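Local coordinates for protein inosine-uridine preferring nucleoside hydrolase (Gardnerella vaginalis 315-A, PDB 6BA1) that belongs to the nucleoside hydrolase family and carries a calcium ion in an alpha/beta fold built round a largely parallel beta sheet, at residues A[118-129]-A[145-156]. Numbering follows the deposited sequence.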
# COMPACT_ATOMS: atom_id res chain seq x y z
N VAL A 118 -13.90 -28.37 -0.62
CA VAL A 118 -14.03 -27.57 -1.84
C VAL A 118 -14.85 -28.31 -2.89
O VAL A 118 -15.74 -27.74 -3.50
CB VAL A 118 -12.65 -27.15 -2.42
CG1 VAL A 118 -12.76 -26.61 -3.84
CG2 VAL A 118 -11.98 -26.13 -1.51
N LYS A 119 -14.54 -29.59 -3.08
CA LYS A 119 -15.28 -30.40 -4.06
C LYS A 119 -16.71 -30.73 -3.62
O LYS A 119 -17.58 -30.88 -4.48
CB LYS A 119 -14.49 -31.66 -4.46
CG LYS A 119 -13.64 -31.45 -5.72
CD LYS A 119 -12.18 -31.82 -5.57
CE LYS A 119 -11.32 -31.00 -6.54
NZ LYS A 119 -9.88 -31.40 -6.57
N LYS A 120 -16.95 -30.81 -2.31
CA LYS A 120 -18.32 -31.04 -1.81
C LYS A 120 -19.18 -29.79 -1.92
O LYS A 120 -20.22 -29.81 -2.59
CB LYS A 120 -18.32 -31.52 -0.34
CG LYS A 120 -19.69 -31.96 0.13
CD LYS A 120 -19.67 -33.08 1.17
CE LYS A 120 -21.07 -33.61 1.39
NZ LYS A 120 -21.08 -34.98 1.97
N TYR A 121 -18.74 -28.71 -1.29
CA TYR A 121 -19.57 -27.50 -1.14
C TYR A 121 -19.29 -26.41 -2.17
O TYR A 121 -20.04 -25.43 -2.22
CB TYR A 121 -19.44 -26.97 0.29
CG TYR A 121 -19.78 -28.03 1.32
CD1 TYR A 121 -21.08 -28.54 1.42
CD2 TYR A 121 -18.80 -28.55 2.18
CE1 TYR A 121 -21.40 -29.53 2.35
CE2 TYR A 121 -19.12 -29.54 3.11
CZ TYR A 121 -20.41 -30.02 3.19
OH TYR A 121 -20.72 -30.99 4.11
N GLY A 122 -18.23 -26.56 -2.97
CA GLY A 122 -17.96 -25.66 -4.10
C GLY A 122 -17.96 -24.18 -3.73
O GLY A 122 -17.18 -23.73 -2.89
N LYS A 123 -18.87 -23.43 -4.36
CA LYS A 123 -18.99 -21.99 -4.15
C LYS A 123 -19.78 -21.57 -2.90
O LYS A 123 -19.86 -20.38 -2.60
CB LYS A 123 -19.53 -21.31 -5.41
CG LYS A 123 -18.54 -21.37 -6.57
CD LYS A 123 -18.33 -20.06 -7.30
CE LYS A 123 -16.98 -20.03 -8.00
NZ LYS A 123 -16.95 -19.06 -9.12
N ASP A 124 -20.35 -22.53 -2.17
CA ASP A 124 -20.91 -22.26 -0.84
C ASP A 124 -19.84 -22.28 0.26
O ASP A 124 -20.11 -21.83 1.37
CB ASP A 124 -22.03 -23.26 -0.50
CG ASP A 124 -23.21 -23.18 -1.46
OD1 ASP A 124 -23.41 -22.13 -2.11
OD2 ASP A 124 -23.96 -24.19 -1.56
N LEU A 125 -18.64 -22.80 -0.05
CA LEU A 125 -17.55 -22.88 0.93
C LEU A 125 -16.79 -21.56 1.10
O LEU A 125 -16.47 -20.89 0.12
CB LEU A 125 -16.54 -23.98 0.56
CG LEU A 125 -15.38 -24.21 1.54
CD1 LEU A 125 -15.87 -24.76 2.86
CD2 LEU A 125 -14.34 -25.13 0.92
N VAL A 126 -16.49 -21.23 2.35
CA VAL A 126 -15.73 -20.03 2.71
C VAL A 126 -14.62 -20.44 3.67
O VAL A 126 -14.90 -20.91 4.77
CB VAL A 126 -16.65 -18.98 3.38
CG1 VAL A 126 -15.86 -17.71 3.71
CG2 VAL A 126 -17.85 -18.67 2.50
N TYR A 127 -13.36 -20.27 3.26
CA TYR A 127 -12.20 -20.65 4.07
C TYR A 127 -11.56 -19.40 4.66
O TYR A 127 -11.18 -18.52 3.92
CB TYR A 127 -11.22 -21.44 3.19
CG TYR A 127 -9.89 -21.79 3.81
CD1 TYR A 127 -9.73 -22.88 4.65
CD2 TYR A 127 -8.76 -21.04 3.51
CE1 TYR A 127 -8.49 -23.21 5.19
CE2 TYR A 127 -7.52 -21.35 4.04
CZ TYR A 127 -7.38 -22.43 4.88
OH TYR A 127 -6.12 -22.70 5.37
N VAL A 128 -11.44 -19.33 5.98
CA VAL A 128 -11.04 -18.11 6.69
C VAL A 128 -9.84 -18.40 7.59
O VAL A 128 -9.99 -18.68 8.77
CB VAL A 128 -12.22 -17.56 7.52
CG1 VAL A 128 -11.81 -16.38 8.40
CG2 VAL A 128 -13.36 -17.18 6.59
N PRO A 129 -8.62 -18.35 7.02
CA PRO A 129 -7.39 -18.66 7.74
C PRO A 129 -6.82 -17.48 8.49
O PRO A 129 -6.46 -16.49 7.88
CB PRO A 129 -6.44 -19.07 6.62
CG PRO A 129 -6.89 -18.27 5.47
CD PRO A 129 -8.37 -18.11 5.59
N GLU A 145 -6.98 -26.92 -8.83
CA GLU A 145 -8.38 -26.69 -9.24
C GLU A 145 -9.16 -25.82 -8.25
O GLU A 145 -10.00 -25.02 -8.66
CB GLU A 145 -9.18 -28.00 -9.39
CG GLU A 145 -8.50 -29.16 -10.11
CD GLU A 145 -7.91 -30.18 -9.14
OE1 GLU A 145 -6.99 -29.81 -8.40
OE2 GLU A 145 -8.37 -31.33 -9.10
N ILE A 146 -8.87 -26.01 -6.96
CA ILE A 146 -9.48 -25.26 -5.85
C ILE A 146 -9.77 -23.79 -6.20
O ILE A 146 -10.88 -23.31 -5.96
CB ILE A 146 -8.59 -25.31 -4.58
CG1 ILE A 146 -8.58 -26.72 -3.97
CG2 ILE A 146 -9.05 -24.32 -3.51
CD1 ILE A 146 -7.46 -26.93 -2.96
N LYS A 147 -8.75 -23.11 -6.73
CA LYS A 147 -8.81 -21.70 -7.17
C LYS A 147 -10.20 -21.25 -7.62
O LYS A 147 -10.80 -20.33 -7.04
CB LYS A 147 -7.86 -21.46 -8.35
CG LYS A 147 -6.38 -21.53 -8.06
CD LYS A 147 -5.59 -21.65 -9.36
CE LYS A 147 -4.12 -21.94 -9.09
NZ LYS A 147 -3.26 -21.75 -10.27
N ASP A 148 -10.69 -21.92 -8.66
CA ASP A 148 -11.93 -21.55 -9.33
C ASP A 148 -13.15 -22.20 -8.66
O ASP A 148 -14.23 -21.62 -8.64
CB ASP A 148 -11.86 -21.95 -10.82
CG ASP A 148 -10.60 -21.40 -11.51
OD1 ASP A 148 -10.28 -20.21 -11.36
OD2 ASP A 148 -9.92 -22.17 -12.21
N GLU A 149 -12.95 -23.40 -8.10
CA GLU A 149 -14.02 -24.15 -7.43
C GLU A 149 -14.48 -23.53 -6.09
O GLU A 149 -15.68 -23.53 -5.80
CB GLU A 149 -13.61 -25.62 -7.23
CG GLU A 149 -13.53 -26.44 -8.51
CD GLU A 149 -13.11 -27.88 -8.27
OE1 GLU A 149 -11.97 -28.11 -7.83
OE2 GLU A 149 -13.93 -28.80 -8.53
N ILE A 150 -13.54 -23.02 -5.29
CA ILE A 150 -13.87 -22.46 -3.96
C ILE A 150 -14.66 -21.15 -4.06
O ILE A 150 -14.49 -20.37 -5.00
CB ILE A 150 -12.61 -22.27 -3.07
CG1 ILE A 150 -13.00 -22.09 -1.60
CG2 ILE A 150 -11.75 -21.11 -3.55
CD1 ILE A 150 -11.84 -22.21 -0.63
N GLY A 151 -15.54 -20.94 -3.08
CA GLY A 151 -16.39 -19.75 -3.01
C GLY A 151 -15.58 -18.50 -2.74
O GLY A 151 -15.54 -17.62 -3.59
N LYS A 152 -14.98 -18.42 -1.56
CA LYS A 152 -14.06 -17.35 -1.22
C LYS A 152 -13.14 -17.66 -0.04
O LYS A 152 -13.52 -18.35 0.87
CB LYS A 152 -14.81 -16.03 -0.95
CG LYS A 152 -15.78 -16.03 0.20
CD LYS A 152 -16.39 -14.65 0.38
CE LYS A 152 -17.24 -14.52 1.63
NZ LYS A 152 -17.38 -13.08 2.01
N ILE A 153 -11.92 -17.13 -0.10
CA ILE A 153 -10.97 -17.16 1.00
C ILE A 153 -10.93 -15.75 1.60
O ILE A 153 -10.98 -14.78 0.87
CB ILE A 153 -9.57 -17.59 0.52
CG1 ILE A 153 -9.62 -19.02 -0.03
CG2 ILE A 153 -8.55 -17.48 1.65
CD1 ILE A 153 -8.44 -19.41 -0.88
N VAL A 154 -10.87 -15.65 2.93
CA VAL A 154 -10.85 -14.36 3.62
C VAL A 154 -9.90 -14.44 4.81
O VAL A 154 -10.31 -14.78 5.91
CB VAL A 154 -12.27 -13.93 4.10
CG1 VAL A 154 -12.23 -12.59 4.81
CG2 VAL A 154 -13.26 -13.90 2.94
N LEU A 155 -8.63 -14.15 4.58
CA LEU A 155 -7.59 -14.32 5.60
C LEU A 155 -7.42 -13.11 6.50
O LEU A 155 -7.86 -12.02 6.17
CB LEU A 155 -6.25 -14.65 4.94
CG LEU A 155 -5.52 -13.51 4.21
CD1 LEU A 155 -4.40 -12.92 5.06
CD2 LEU A 155 -4.96 -13.97 2.87
N MET A 156 -6.78 -13.34 7.65
CA MET A 156 -6.25 -12.28 8.49
C MET A 156 -4.74 -12.41 8.44
O MET A 156 -4.19 -13.47 8.74
CB MET A 156 -6.80 -12.35 9.92
CG MET A 156 -5.81 -12.06 11.07
SD MET A 156 -4.85 -10.54 10.97
CE MET A 156 -3.55 -10.88 12.18
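Lys152 O accepts the N-H of Tyr127 at 3.1 Å, in the carbonyl plane, and has the CA-H of Val126 close beside it, a CA-H...O contact (Val126 CA to Lys152 O 3.3 Å). Val154 N then bonds to Tyr127 O, and Met156 N to Pro129 O at 3.2 Å, a ladder characteristic of parallel strands, here 13° apart. Side chains pair in register on both faces. On one, Val126 CG1 lies beside Lys152 CG, and the extended lysine chain runs on to a hydrogen bond from NZ to Ala255 O; on the other, Ile153 CG2 meets the edge of the Tyr127 ring near its plane, 4.0 Å from CD2, while the phenol hydroxyl bonds to Asp10. Just ahead of strand 152-156, Ile150 CG1 is anti to its backbone N (chi1 -164°), which carries CD1 among Val118 CG2, Leu125 CD2 and Tyr127 CB. Val118 also packs its CG1 on Glu149 CB, 3.6 Å away. On the exposed side of the two helix ends, Lys119 NZ forms a salt bridge with Glu145 OE2. Strand 125-129 lies between strands 6-11 and 152-156; helix 134-142 covers the Tyr127 and Ile153 face, helix 247-256 meets Val128 opposite, and Met156 reaches Asp248 of the calcium site.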